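Local coordinates for protein diacylglycerol O-acyltransferase (Marinobacter hydrocarbonoclasticus, PDB 6CHJ) that catalyses wax ester formation and probably also the transfer of acyl groups from acyl-CoA to diacylglycerol, yielding triacylglycerol, at residues V376-V381 with L410-T415; M21-L26 with V401-D406; L289-P294 with A313-D318; R239-Q244 with G424-R429; S101-H106 with A129-V134. One frame throughout, in Å; residues are numbered along the deposited sequence.

Contact 1: residues V376-V381 with L410-T415; sequences VVISNV and LNMTLT
Ile378 and Leu414 lie side by side and point the same way, each on its own strand of a parallel pair. Ile378 CG2 meets Leu414 CD1 at 3.7 Å. Asn380 crosses the same leucine at a slant, its CG 4.0 Å from Leu414 CB, so the Leu414 side chain is touched by both. Met412 sits further back on this face, where its SD is 4.3 Å from Ile378 CG1 and helix 262-280 covers the row: Cys270 packs on Ile378 and Met412, Val266 on Leu414. The other face is more polar. There the Asn411 amide leans obliquely against Val377, ND2 3.8 Å from CB, and ND2 also makes a weak hydrogen bond to Ile403 O. Ser379 CB rests on Thr413 CG2; the Thr413 hydroxyl bonds to Gly424 O on the next strand.

The backbones run 12° apart. Met412 N donates to Val377 O, and the bonds then pass to and fro through Ser379 and Leu414 as far as Val381 N. The ladder ends in a side-chain bond: with OG1 anti to its own N (chi1 -175°), Thr415 gives its proton to Val381 O at 2.9 Å. Beyond the backbone hydrogen bonds, the pairing of these two inner strands thus rests on oily contact beneath the helix and on small or amide groups facing the other way, with no charged partner across the seam.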
# COMPACT_ATOMS: atom_id res chain seq x y z
N VAL B 376 16.95 17.33 9.91
CA VAL B 376 16.99 16.13 9.08
C VAL B 376 17.90 15.10 9.74
O VAL B 376 18.82 15.45 10.49
CB VAL B 376 17.47 16.50 7.66
CG1 VAL B 376 18.82 17.23 7.72
CG2 VAL B 376 17.54 15.28 6.76
N VAL B 377 17.65 13.82 9.46
CA VAL B 377 18.55 12.73 9.82
C VAL B 377 19.44 12.42 8.63
O VAL B 377 18.96 12.31 7.51
CB VAL B 377 17.76 11.47 10.24
CG1 VAL B 377 18.71 10.29 10.48
CG2 VAL B 377 16.91 11.79 11.48
N ILE B 378 20.74 12.31 8.87
CA ILE B 378 21.69 11.85 7.86
C ILE B 378 22.40 10.64 8.45
O ILE B 378 23.34 10.79 9.25
CB ILE B 378 22.69 12.93 7.45
CG1 ILE B 378 21.98 14.23 7.06
CG2 ILE B 378 23.55 12.41 6.30
CD1 ILE B 378 22.94 15.32 6.51
N SER B 379 21.96 9.44 8.07
CA SER B 379 22.48 8.20 8.64
C SER B 379 23.49 7.57 7.70
O SER B 379 23.30 7.58 6.48
CB SER B 379 21.35 7.22 8.91
OG SER B 379 21.66 6.42 10.03
N ASN B 380 24.55 7.03 8.27
CA ASN B 380 25.64 6.46 7.48
C ASN B 380 26.03 5.14 8.12
O ASN B 380 26.62 5.13 9.20
CB ASN B 380 26.83 7.40 7.40
CG ASN B 380 27.77 7.03 6.29
OD1 ASN B 380 27.86 5.87 5.91
ND2 ASN B 380 28.48 8.03 5.75
N VAL B 381 25.67 4.04 7.49
CA VAL B 381 25.96 2.73 8.06
C VAL B 381 26.78 1.92 7.05
O VAL B 381 26.24 1.44 6.03
CB VAL B 381 24.66 2.04 8.48
CG1 VAL B 381 24.09 2.79 9.68
CG2 VAL B 381 23.64 2.05 7.35
N LEU B 410 12.07 14.57 5.43
CA LEU B 410 13.18 14.03 4.65
C LEU B 410 14.11 13.21 5.53
O LEU B 410 14.49 13.66 6.62
CB LEU B 410 13.96 15.15 3.96
CG LEU B 410 15.15 14.80 3.05
CD1 LEU B 410 14.78 13.94 1.84
CD2 LEU B 410 15.84 16.06 2.58
N ASN B 411 14.47 12.02 5.06
CA ASN B 411 15.44 11.19 5.76
C ASN B 411 16.50 10.77 4.75
O ASN B 411 16.19 10.12 3.74
CB ASN B 411 14.77 9.98 6.40
CG ASN B 411 15.69 9.25 7.34
OD1 ASN B 411 16.78 8.85 6.96
ND2 ASN B 411 15.27 9.11 8.59
N MET B 412 17.74 11.16 5.02
CA MET B 412 18.86 10.86 4.13
C MET B 412 19.63 9.70 4.72
O MET B 412 20.12 9.79 5.85
CB MET B 412 19.76 12.08 3.95
CG MET B 412 19.08 13.29 3.31
SD MET B 412 20.18 14.73 3.21
CE MET B 412 20.71 14.71 1.51
N THR B 413 19.72 8.61 3.98
CA THR B 413 20.42 7.45 4.49
C THR B 413 21.49 7.00 3.52
O THR B 413 21.28 6.94 2.30
CB THR B 413 19.48 6.32 4.78
OG1 THR B 413 18.49 6.27 3.74
CG2 THR B 413 18.81 6.55 6.12
N LEU B 414 22.64 6.66 4.08
CA LEU B 414 23.87 6.44 3.34
C LEU B 414 24.50 5.12 3.74
O LEU B 414 24.42 4.69 4.89
CB LEU B 414 24.85 7.54 3.57
CG LEU B 414 24.30 8.72 2.81
CD1 LEU B 414 23.73 9.75 3.72
CD2 LEU B 414 25.42 9.24 2.02
N THR B 415 25.15 4.51 2.76
CA THR B 415 25.86 3.27 2.95
C THR B 415 26.94 3.21 1.88
O THR B 415 26.95 4.01 0.94
CB THR B 415 24.92 2.05 2.89
OG1 THR B 415 25.65 0.85 3.21
CG2 THR B 415 24.33 1.90 1.53

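Contact 2: residues M21-L26 with V401-D406; sequences MHVGGL and VSIDMD
Ile403 turns CG1 anti to its carbonyl carbon (chi1 -62°), which puts CG1 3.4 Å from His22 O and carries CD1 on to the side chains of Met21 and Val23. Met21 leaves its backbone heading the other way and folds back through two bends, chi2 -59° and chi3 -51°, crossing Ile403 at about a right angle. Its SD lies 3.7 Å from Ile403 CG2, and its CE is equally near Ile403 CD1. From the other side of His22, Val23 CG1 slants in to 3.9 Å from Ile403 CD1, so the isoleucine tip is held by both neighbours.

The backbones meet closest at Gly24 and Val401, an antiparallel hydrogen-bonded pair. Gly24 N points to Val401 O in the carbonyl plane, at 2.9 Å, whereas Val401 N comes to Gly24 O at 2.8 Å from above the plane of the Gly24 carbonyl. This is the place where a strand of the C-terminal half, 393-401, inserts beside strand 22-30 in the N-terminal sheet, consistent with the strand exchange familiar from chloramphenicol acetyltransferase-like folds. Past Val401 the chain peels off as a loop, and beyond it the Ile403 side chain spans the widening gap, against Met21, Val23 and the His22 carbonyl.

On its far flank strand 22-30 pairs with strand 127-135, and the Met21 backbone is bonded to His136 of the family's HHxxxDG signature. His22 NE2 bonds to His104 O, while His104 NE2 bonds to Ser402 O.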
# COMPACT_ATOMS: atom_id res chain seq x y z
N MET B 21 6.07 2.93 9.63
CA MET B 21 7.26 2.71 10.43
C MET B 21 7.98 1.44 9.98
O MET B 21 8.46 0.64 10.78
CB MET B 21 6.88 2.68 11.92
CG MET B 21 6.39 4.05 12.46
SD MET B 21 7.58 5.44 12.31
CE MET B 21 8.99 4.71 13.04
N HIS B 22 8.02 1.23 8.67
CA HIS B 22 8.79 0.15 8.09
C HIS B 22 10.03 0.72 7.40
O HIS B 22 10.00 1.84 6.88
CB HIS B 22 7.95 -0.67 7.10
CG HIS B 22 7.38 0.13 5.96
ND1 HIS B 22 6.08 0.58 5.95
CD2 HIS B 22 7.94 0.54 4.80
CE1 HIS B 22 5.86 1.25 4.83
NE2 HIS B 22 6.97 1.25 4.12
N VAL B 23 11.11 -0.04 7.38
CA VAL B 23 12.26 0.30 6.58
C VAL B 23 12.25 -0.56 5.32
O VAL B 23 11.45 -1.49 5.19
CB VAL B 23 13.58 0.11 7.35
CG1 VAL B 23 13.52 0.84 8.70
CG2 VAL B 23 13.86 -1.39 7.52
N GLY B 24 13.15 -0.25 4.40
CA GLY B 24 13.23 -0.93 3.12
C GLY B 24 14.63 -0.85 2.57
O GLY B 24 15.48 -0.09 3.04
N GLY B 25 14.87 -1.67 1.55
CA GLY B 25 16.13 -1.64 0.82
C GLY B 25 15.93 -2.00 -0.63
O GLY B 25 15.12 -2.87 -0.97
N LEU B 26 16.66 -1.31 -1.50
CA LEU B 26 16.56 -1.50 -2.94
C LEU B 26 17.89 -2.03 -3.47
O LEU B 26 18.89 -1.30 -3.50
CB LEU B 26 16.19 -0.19 -3.63
CG LEU B 26 16.24 -0.35 -5.15
CD1 LEU B 26 15.21 -1.40 -5.65
CD2 LEU B 26 16.04 0.99 -5.81
N VAL B 401 16.13 2.51 2.33
CA VAL B 401 14.87 3.26 2.24
C VAL B 401 14.40 3.44 3.66
O VAL B 401 14.06 2.46 4.33
CB VAL B 401 13.81 2.53 1.40
CG1 VAL B 401 12.71 3.51 1.02
CG2 VAL B 401 14.43 1.88 0.16
N SER B 402 14.40 4.67 4.14
CA SER B 402 14.21 4.83 5.57
C SER B 402 12.81 5.38 5.89
O SER B 402 11.88 5.25 5.09
CB SER B 402 15.36 5.70 6.10
OG SER B 402 15.66 5.31 7.42
N ILE B 403 12.67 6.02 7.06
CA ILE B 403 11.38 6.43 7.61
C ILE B 403 11.33 7.95 7.68
O ILE B 403 12.20 8.57 8.31
CB ILE B 403 11.15 5.82 9.00
CG1 ILE B 403 11.11 4.29 8.98
CG2 ILE B 403 9.90 6.40 9.66
CD1 ILE B 403 11.40 3.68 10.36
N ASP B 404 10.31 8.54 7.07
CA ASP B 404 9.85 9.90 7.34
C ASP B 404 8.84 9.92 8.49
O ASP B 404 8.13 8.95 8.76
CB ASP B 404 9.19 10.51 6.12
CG ASP B 404 10.11 10.61 4.95
OD1 ASP B 404 11.31 10.93 5.14
OD2 ASP B 404 9.63 10.39 3.82
N MET B 405 8.75 11.09 9.12
CA MET B 405 7.83 11.38 10.22
C MET B 405 7.24 12.77 10.02
O MET B 405 7.84 13.61 9.34
CB MET B 405 8.55 11.38 11.58
CG MET B 405 8.69 10.04 12.22
SD MET B 405 9.35 10.29 13.87
CE MET B 405 8.10 11.42 14.54
N ASP B 406 6.08 13.00 10.65
CA ASP B 406 5.62 14.36 10.92
C ASP B 406 6.78 15.18 11.47
O ASP B 406 7.41 14.79 12.45
CB ASP B 406 4.48 14.35 11.95
CG ASP B 406 3.09 14.17 11.34
OD1 ASP B 406 2.91 14.25 10.11
OD2 ASP B 406 2.15 13.95 12.13

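Contact 3: residues L289-P294 with A313-D318; sequences LVAFVP and ASLHTD
Antiparallel strand pairing at the rim of a sheet joins 289-294 to 313-318, its centre about 17 Å from the centre of the chain. Strand 310-314 is the last of its sheet within this chain, and 290-294 ties it to strand 376-380. Ala291 and Ala313 form a hydrogen-bonded pair: Ala291 N reaches Ala313 O at 2.8 Å, nearly straight (170° at the hydrogen), and Ala313 N returns to Ala291 O at 3.1 Å. Leu315 N then donates to Leu289 O at 2.7 Å.

Where the strand gives way to a turn, Thr317 continues the ladder with its side chain. Its OG1 stands between its own N and carbonyl carbon (chi1 52°) and accepts a hydrogen bond from Leu289 N at 2.8 Å, while CG2 lies 4.1 Å from Leu289 CB. A valine in its place would lack the hydroxyl acceptor, and Leu289 N would probably lose this partner at the end of the ladder.

On one face, Leu315 presses the end of its branch onto Ala291 CB, with CD1 at 3.7 Å, and also packs on Ile378 and helix 262-280. On the other, within the turn itself, Ser314 OG sits over the His316 ring, 3.2 Å above its plane, and accepts a weak hydrogen bond from His316 N. A short antiparallel edge strand on a mixed sheet whose oily face is backed by a long helix is typical of layered alpha/beta architecture.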
# COMPACT_ATOMS: atom_id res chain seq x y z
N LEU B 289 20.97 24.91 8.48
CA LEU B 289 20.29 23.69 8.87
C LEU B 289 21.17 22.88 9.82
O LEU B 289 22.41 22.93 9.76
CB LEU B 289 19.94 22.85 7.65
CG LEU B 289 18.53 22.98 7.11
CD1 LEU B 289 18.28 24.38 6.62
CD2 LEU B 289 18.34 21.97 5.98
N VAL B 290 20.52 22.09 10.69
CA VAL B 290 21.20 21.19 11.61
C VAL B 290 20.77 19.76 11.31
O VAL B 290 19.58 19.51 11.08
CB VAL B 290 20.90 21.56 13.08
CG1 VAL B 290 21.46 20.50 14.04
CG2 VAL B 290 21.45 22.94 13.38
N ALA B 291 21.74 18.83 11.35
CA ALA B 291 21.51 17.44 11.01
C ALA B 291 21.74 16.52 12.21
O ALA B 291 22.74 16.66 12.91
CB ALA B 291 22.44 17.00 9.88
N PHE B 292 20.84 15.57 12.40
CA PHE B 292 21.01 14.48 13.35
C PHE B 292 21.90 13.40 12.71
O PHE B 292 21.48 12.75 11.74
CB PHE B 292 19.63 13.93 13.72
CG PHE B 292 19.65 12.76 14.70
CD1 PHE B 292 19.06 12.88 15.95
CD2 PHE B 292 20.19 11.53 14.34
CE1 PHE B 292 19.06 11.81 16.82
CE2 PHE B 292 20.19 10.46 15.22
CZ PHE B 292 19.62 10.60 16.46
N VAL B 293 23.08 13.18 13.28
CA VAL B 293 24.11 12.35 12.65
C VAL B 293 24.67 11.29 13.60
O VAL B 293 25.51 11.61 14.45
CB VAL B 293 25.27 13.22 12.12
CG1 VAL B 293 26.28 12.36 11.38
CG2 VAL B 293 24.73 14.35 11.24
N PRO B 294 24.26 10.03 13.49
CA PRO B 294 24.94 8.97 14.25
C PRO B 294 26.41 8.86 13.84
O PRO B 294 26.77 9.05 12.68
CB PRO B 294 24.15 7.70 13.88
CG PRO B 294 22.81 8.20 13.38
CD PRO B 294 23.09 9.52 12.72
N ALA B 313 25.15 18.10 14.23
CA ALA B 313 26.12 18.79 13.39
C ALA B 313 25.43 19.83 12.53
O ALA B 313 24.45 19.53 11.84
CB ALA B 313 26.88 17.80 12.50
N SER B 314 25.93 21.06 12.60
CA SER B 314 25.47 22.11 11.71
C SER B 314 25.87 21.77 10.28
O SER B 314 27.00 21.35 10.02
CB SER B 314 26.09 23.46 12.10
OG SER B 314 26.13 24.34 10.98
N LEU B 315 24.93 21.95 9.35
CA LEU B 315 25.24 21.75 7.95
C LEU B 315 25.76 23.00 7.26
O LEU B 315 26.29 22.90 6.15
CB LEU B 315 24.00 21.21 7.22
CG LEU B 315 23.66 19.77 7.65
CD1 LEU B 315 22.50 19.21 6.89
CD2 LEU B 315 24.87 18.87 7.51
N HIS B 316 25.64 24.18 7.90
CA HIS B 316 26.20 25.44 7.39
C HIS B 316 25.63 25.77 6.01
O HIS B 316 26.36 26.15 5.10
CB HIS B 316 27.73 25.40 7.31
CG HIS B 316 28.39 25.34 8.65
ND1 HIS B 316 29.04 24.21 9.10
CD2 HIS B 316 28.49 26.26 9.64
CE1 HIS B 316 29.51 24.44 10.31
NE2 HIS B 316 29.19 25.67 10.66
N THR B 317 24.32 25.63 5.87
CA THR B 317 23.65 25.95 4.62
C THR B 317 23.54 27.44 4.37
O THR B 317 23.00 27.85 3.34
CB THR B 317 22.27 25.30 4.61
OG1 THR B 317 21.56 25.66 5.81
CG2 THR B 317 22.45 23.80 4.55
N ASP B 318 24.05 28.26 5.28
CA ASP B 318 24.15 29.71 5.09
C ASP B 318 25.46 30.12 4.45
O ASP B 318 25.64 31.31 4.16
CB ASP B 318 23.99 30.41 6.44
CG ASP B 318 25.17 30.16 7.36
OD1 ASP B 318 25.62 31.11 8.05
OD2 ASP B 318 25.68 29.02 7.39

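Contact 4: residues R239-Q244 with G424-R429; sequences RRFAAQ and GLIGCR
Strands 239-244 and 424-428 run antiparallel, at 162° with their axes 4.6 Å apart, joined by two reciprocal bond pairs, Arg240 with Gly427 and Ala242 with Leu425. The pairing makes a strand from the N-terminal half an outermost strand of the C-terminal sheet within this chain, consistent with the interlocked halves of chloramphenicol acetyltransferase-like folds.

On one face Ile426 reaches between two neighbours: its CD1 is 3.9 Å from both Arg239 CB and Phe241 CB. Phe241, with CG anti to its backbone N (chi1 -178°), swings its ring back along the partner strand, CD1 3.3 Å from Leu425 O and CE1 4.1 Å from Gly424 CA. Leu97, Val100, Tyr399 and Val401 pack on the same ring. Cutting Phe241 back to an alanine would remove the ring and is likely to open a gap between Gly424 and helix 93-105. Arg239 bends its chain so that CD rests 3.6 Å from Gly427 O, and its NH2 bonds to Gln18 O.

The opposite face carries Ala242 and Leu425 under helix 437-453, and further along Arg240. Arg240 bonds to Gln436 through NH1, and Arg429 forms a salt bridge with Asp77 of the second subunit, which probably eases the nearness of the two positive charges. Their guanidinium planes are 19° apart, and Arg429 NH1 lies 3.6 Å from Arg240 CG and 3.8 Å from its NE.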
# COMPACT_ATOMS: atom_id res chain seq x y z
N ARG B 239 5.24 8.87 -0.59
CA ARG B 239 6.68 8.93 -0.53
C ARG B 239 7.24 9.22 -1.91
O ARG B 239 6.65 8.87 -2.92
CB ARG B 239 7.27 7.62 0.02
CG ARG B 239 6.90 7.35 1.48
CD ARG B 239 7.49 8.43 2.39
NE ARG B 239 7.04 8.32 3.77
CZ ARG B 239 6.03 9.02 4.27
NH1 ARG B 239 5.37 9.86 3.49
NH2 ARG B 239 5.67 8.86 5.54
N ARG B 240 8.37 9.91 -1.92
CA ARG B 240 9.22 10.02 -3.09
C ARG B 240 10.59 9.51 -2.70
O ARG B 240 11.17 9.98 -1.71
CB ARG B 240 9.31 11.47 -3.60
CG ARG B 240 9.09 11.57 -5.10
CD ARG B 240 9.58 12.89 -5.68
NE ARG B 240 9.33 12.99 -7.11
CZ ARG B 240 9.98 12.30 -8.04
NH1 ARG B 240 10.94 11.43 -7.69
NH2 ARG B 240 9.68 12.45 -9.33
N PHE B 241 11.08 8.52 -3.45
CA PHE B 241 12.36 7.89 -3.21
C PHE B 241 13.35 8.26 -4.31
O PHE B 241 13.02 8.24 -5.50
CB PHE B 241 12.24 6.37 -3.15
CG PHE B 241 13.53 5.67 -2.85
CD1 PHE B 241 14.28 6.02 -1.73
CD2 PHE B 241 13.99 4.66 -3.67
CE1 PHE B 241 15.46 5.37 -1.44
CE2 PHE B 241 15.18 4.01 -3.39
CZ PHE B 241 15.91 4.36 -2.28
N ALA B 242 14.56 8.62 -3.91
CA ALA B 242 15.62 9.02 -4.83
C ALA B 242 16.91 8.40 -4.33
O ALA B 242 17.31 8.63 -3.18
CB ALA B 242 15.76 10.55 -4.92
N ALA B 243 17.54 7.60 -5.17
CA ALA B 243 18.77 6.91 -4.82
C ALA B 243 19.75 7.07 -5.97
O ALA B 243 19.36 7.29 -7.12
CB ALA B 243 18.52 5.42 -4.52
N GLN B 244 21.04 6.97 -5.63
CA GLN B 244 22.13 7.12 -6.59
C GLN B 244 23.45 6.73 -5.93
O GLN B 244 23.58 6.77 -4.70
CB GLN B 244 22.21 8.56 -7.14
CG GLN B 244 23.30 8.82 -8.21
CD GLN B 244 23.39 7.74 -9.29
OE1 GLN B 244 23.88 6.62 -9.06
NE2 GLN B 244 22.90 8.07 -10.49
N GLY B 424 20.48 7.07 -0.21
CA GLY B 424 19.04 6.88 -0.23
C GLY B 424 18.29 8.03 0.42
O GLY B 424 18.35 8.21 1.64
N LEU B 425 17.56 8.80 -0.39
CA LEU B 425 16.75 9.92 0.06
C LEU B 425 15.28 9.52 -0.03
O LEU B 425 14.78 9.26 -1.13
CB LEU B 425 17.01 11.17 -0.78
CG LEU B 425 18.49 11.51 -1.08
CD1 LEU B 425 18.61 12.87 -1.72
CD2 LEU B 425 19.34 11.46 0.17
N ILE B 426 14.59 9.47 1.11
CA ILE B 426 13.15 9.18 1.16
C ILE B 426 12.44 10.38 1.76
O ILE B 426 12.87 10.93 2.78
CB ILE B 426 12.86 7.89 1.96
CG1 ILE B 426 11.38 7.51 1.84
CG2 ILE B 426 13.30 8.02 3.41
CD1 ILE B 426 11.06 6.76 0.58
N GLY B 427 11.36 10.82 1.11
CA GLY B 427 10.71 12.04 1.54
C GLY B 427 9.21 12.01 1.29
O GLY B 427 8.71 11.24 0.45
N CYS B 428 8.51 12.85 2.05
CA CYS B 428 7.08 13.03 1.82
C CYS B 428 6.89 13.69 0.46
O CYS B 428 7.44 14.77 0.20
CB CYS B 428 6.45 13.87 2.92
SG CYS B 428 4.85 14.56 2.44
N ARG B 429 6.15 13.03 -0.43
CA ARG B 429 5.96 13.55 -1.79
C ARG B 429 5.32 14.95 -1.81
O ARG B 429 5.65 15.76 -2.68
CB ARG B 429 5.10 12.59 -2.61
CG ARG B 429 4.85 13.07 -4.03
CD ARG B 429 4.09 12.07 -4.88
NE ARG B 429 4.13 12.46 -6.29
CZ ARG B 429 5.03 12.03 -7.17
NH1 ARG B 429 5.98 11.16 -6.82
NH2 ARG B 429 4.98 12.46 -8.42

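Contact 5: residues S101-H106 with A129-V134; sequences SAEHSH and ALYTKV
Lys133 reaches from its strand to the C-terminal end of helix 93-105, where NZ is shared by two backbone carbonyls through hydrogen bonds. It donates to Glu103 O at a modelled 2.5 Å, so short that the exact length is doubtful, and to His106 O at 3.1 Å, in the carbonyl plane and on a lone pair. A kink in the outer part of the lysine chain (chi3 -52°) sets the ammonium group there, at the negative end of the helix dipole, which would be expected to suit its charge. Beside it the Tyr131 hydroxyl and His104 ND1 meet at 2.8 Å, each near the plane of the other's ring, with the side chains crossing at about a right angle. His104 NE2 is taken up by Ser402 O, so both ring nitrogens have partners and the imidazole is fixed in rotation.

The ionic part is weak. Glu103 OE2 stands 3.7 Å from Lys133 NZ, a long salt bridge. Glu116 makes a second long, weak ion pair with Lys133, and its carboxylate lies close to that of Glu103.

Packing is slight. Glu103, bent at chi2 (53°), lays CG against Tyr131 CE2 at 3.7 Å, and its carboxylate plane is turned 57° from the ring. His106 stacks on His106 of the second subunit.

The helix lies over the strand with axes 9.9 Å apart, and it bonds through Ser101 and Ser105 to strand 239-247 as well. Strand 127-135, which ends on the first histidine of the HHxxxDG signature, itself runs between strands 115-121 and 22-30.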
# COMPACT_ATOMS: atom_id res chain seq x y z
N SER B 101 8.79 4.23 -4.54
CA SER B 101 8.12 5.33 -3.84
C SER B 101 6.66 4.98 -3.54
O SER B 101 6.18 5.20 -2.42
CB SER B 101 8.23 6.61 -4.67
OG SER B 101 9.57 6.84 -5.12
N ALA B 102 5.96 4.41 -4.53
CA ALA B 102 4.61 3.90 -4.34
C ALA B 102 4.58 2.77 -3.31
O ALA B 102 3.77 2.77 -2.38
CB ALA B 102 4.04 3.40 -5.67
N GLU B 103 5.46 1.77 -3.47
CA GLU B 103 5.39 0.61 -2.60
C GLU B 103 5.80 0.96 -1.16
O GLU B 103 5.21 0.43 -0.21
CB GLU B 103 6.24 -0.52 -3.17
CG GLU B 103 5.93 -1.87 -2.56
CD GLU B 103 4.44 -2.23 -2.63
OE1 GLU B 103 3.83 -2.06 -3.71
OE2 GLU B 103 3.88 -2.67 -1.59
N HIS B 104 6.77 1.86 -0.98
CA HIS B 104 7.22 2.24 0.36
C HIS B 104 6.16 3.05 1.13
O HIS B 104 6.16 3.03 2.36
CB HIS B 104 8.54 3.02 0.27
CG HIS B 104 9.31 3.05 1.55
ND1 HIS B 104 10.01 1.95 2.02
CD2 HIS B 104 9.47 4.02 2.48
CE1 HIS B 104 10.57 2.25 3.18
NE2 HIS B 104 10.27 3.51 3.48
N SER B 105 5.27 3.77 0.42
CA SER B 105 4.15 4.47 1.05
C SER B 105 3.20 3.55 1.83
O SER B 105 2.54 4.01 2.77
CB SER B 105 3.33 5.19 -0.01
OG SER B 105 4.13 6.04 -0.79
N HIS B 106 3.05 2.29 1.43
CA HIS B 106 1.93 1.48 1.91
C HIS B 106 2.21 0.88 3.28
O HIS B 106 3.23 0.21 3.48
CB HIS B 106 1.63 0.35 0.93
CG HIS B 106 1.35 0.82 -0.46
ND1 HIS B 106 0.56 1.93 -0.72
CD2 HIS B 106 1.77 0.37 -1.66
CE1 HIS B 106 0.50 2.12 -2.03
NE2 HIS B 106 1.24 1.19 -2.62
N ALA B 129 15.66 -6.11 -10.02
CA ALA B 129 15.74 -5.43 -8.73
C ALA B 129 15.03 -6.22 -7.64
O ALA B 129 14.07 -6.94 -7.89
CB ALA B 129 15.14 -4.01 -8.79
N LEU B 130 15.53 -6.08 -6.41
CA LEU B 130 14.82 -6.55 -5.23
C LEU B 130 14.47 -5.33 -4.39
O LEU B 130 15.38 -4.58 -3.99
CB LEU B 130 15.64 -7.54 -4.41
CG LEU B 130 15.67 -9.02 -4.74
CD1 LEU B 130 16.13 -9.77 -3.51
CD2 LEU B 130 14.31 -9.56 -5.27
N TYR B 131 13.18 -5.14 -4.12
CA TYR B 131 12.74 -4.18 -3.11
C TYR B 131 12.20 -4.94 -1.92
O TYR B 131 11.17 -5.61 -2.04
CB TYR B 131 11.70 -3.20 -3.64
CG TYR B 131 11.07 -2.42 -2.49
CD1 TYR B 131 11.79 -1.40 -1.84
CD2 TYR B 131 9.81 -2.74 -2.03
CE1 TYR B 131 11.24 -0.71 -0.77
CE2 TYR B 131 9.24 -2.07 -0.96
CZ TYR B 131 9.95 -1.05 -0.33
OH TYR B 131 9.34 -0.42 0.70
N THR B 132 12.87 -4.80 -0.78
CA THR B 132 12.52 -5.49 0.45
C THR B 132 12.00 -4.49 1.48
O THR B 132 12.57 -3.42 1.64
CB THR B 132 13.74 -6.22 1.01
OG1 THR B 132 14.27 -7.09 0.00
CG2 THR B 132 13.39 -7.05 2.24
N LYS B 133 10.93 -4.86 2.17
CA LYS B 133 10.26 -3.98 3.13
C LYS B 133 10.09 -4.76 4.42
O LYS B 133 9.46 -5.83 4.42
CB LYS B 133 8.88 -3.54 2.59
CG LYS B 133 8.06 -2.64 3.49
CD LYS B 133 6.57 -2.60 3.14
CE LYS B 133 6.30 -2.29 1.67
NZ LYS B 133 5.17 -1.31 1.57
N VAL B 134 10.66 -4.26 5.52
CA VAL B 134 10.48 -4.91 6.82
C VAL B 134 10.11 -3.87 7.86
O VAL B 134 10.66 -2.77 7.88
CB VAL B 134 11.74 -5.69 7.28
CG1 VAL B 134 11.45 -6.46 8.58
CG2 VAL B 134 12.18 -6.66 6.20

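From the N terminus, 21-26 opens contact 2, whose partner comes only some 375 residues later. Within that span contact 5 closes first, a local loop that fastens helix 93-105 to the N-terminal sheet. Segment 239-244 then opens contact 4, and inside its loop lie contact 3, closing the short excursion to the sheet edge, and afterwards contact 1. The chain returns to 401-406 to close contact 2 while contacts 1 and 4 are still open, so contact 2 crosses both. Segments 410-415 and 424-429 close contacts 1 and 4 in turn. Contacts 1, 3 and 4 build the C-terminal sheet, while contacts 2 and 4 exchange strands between the two halves.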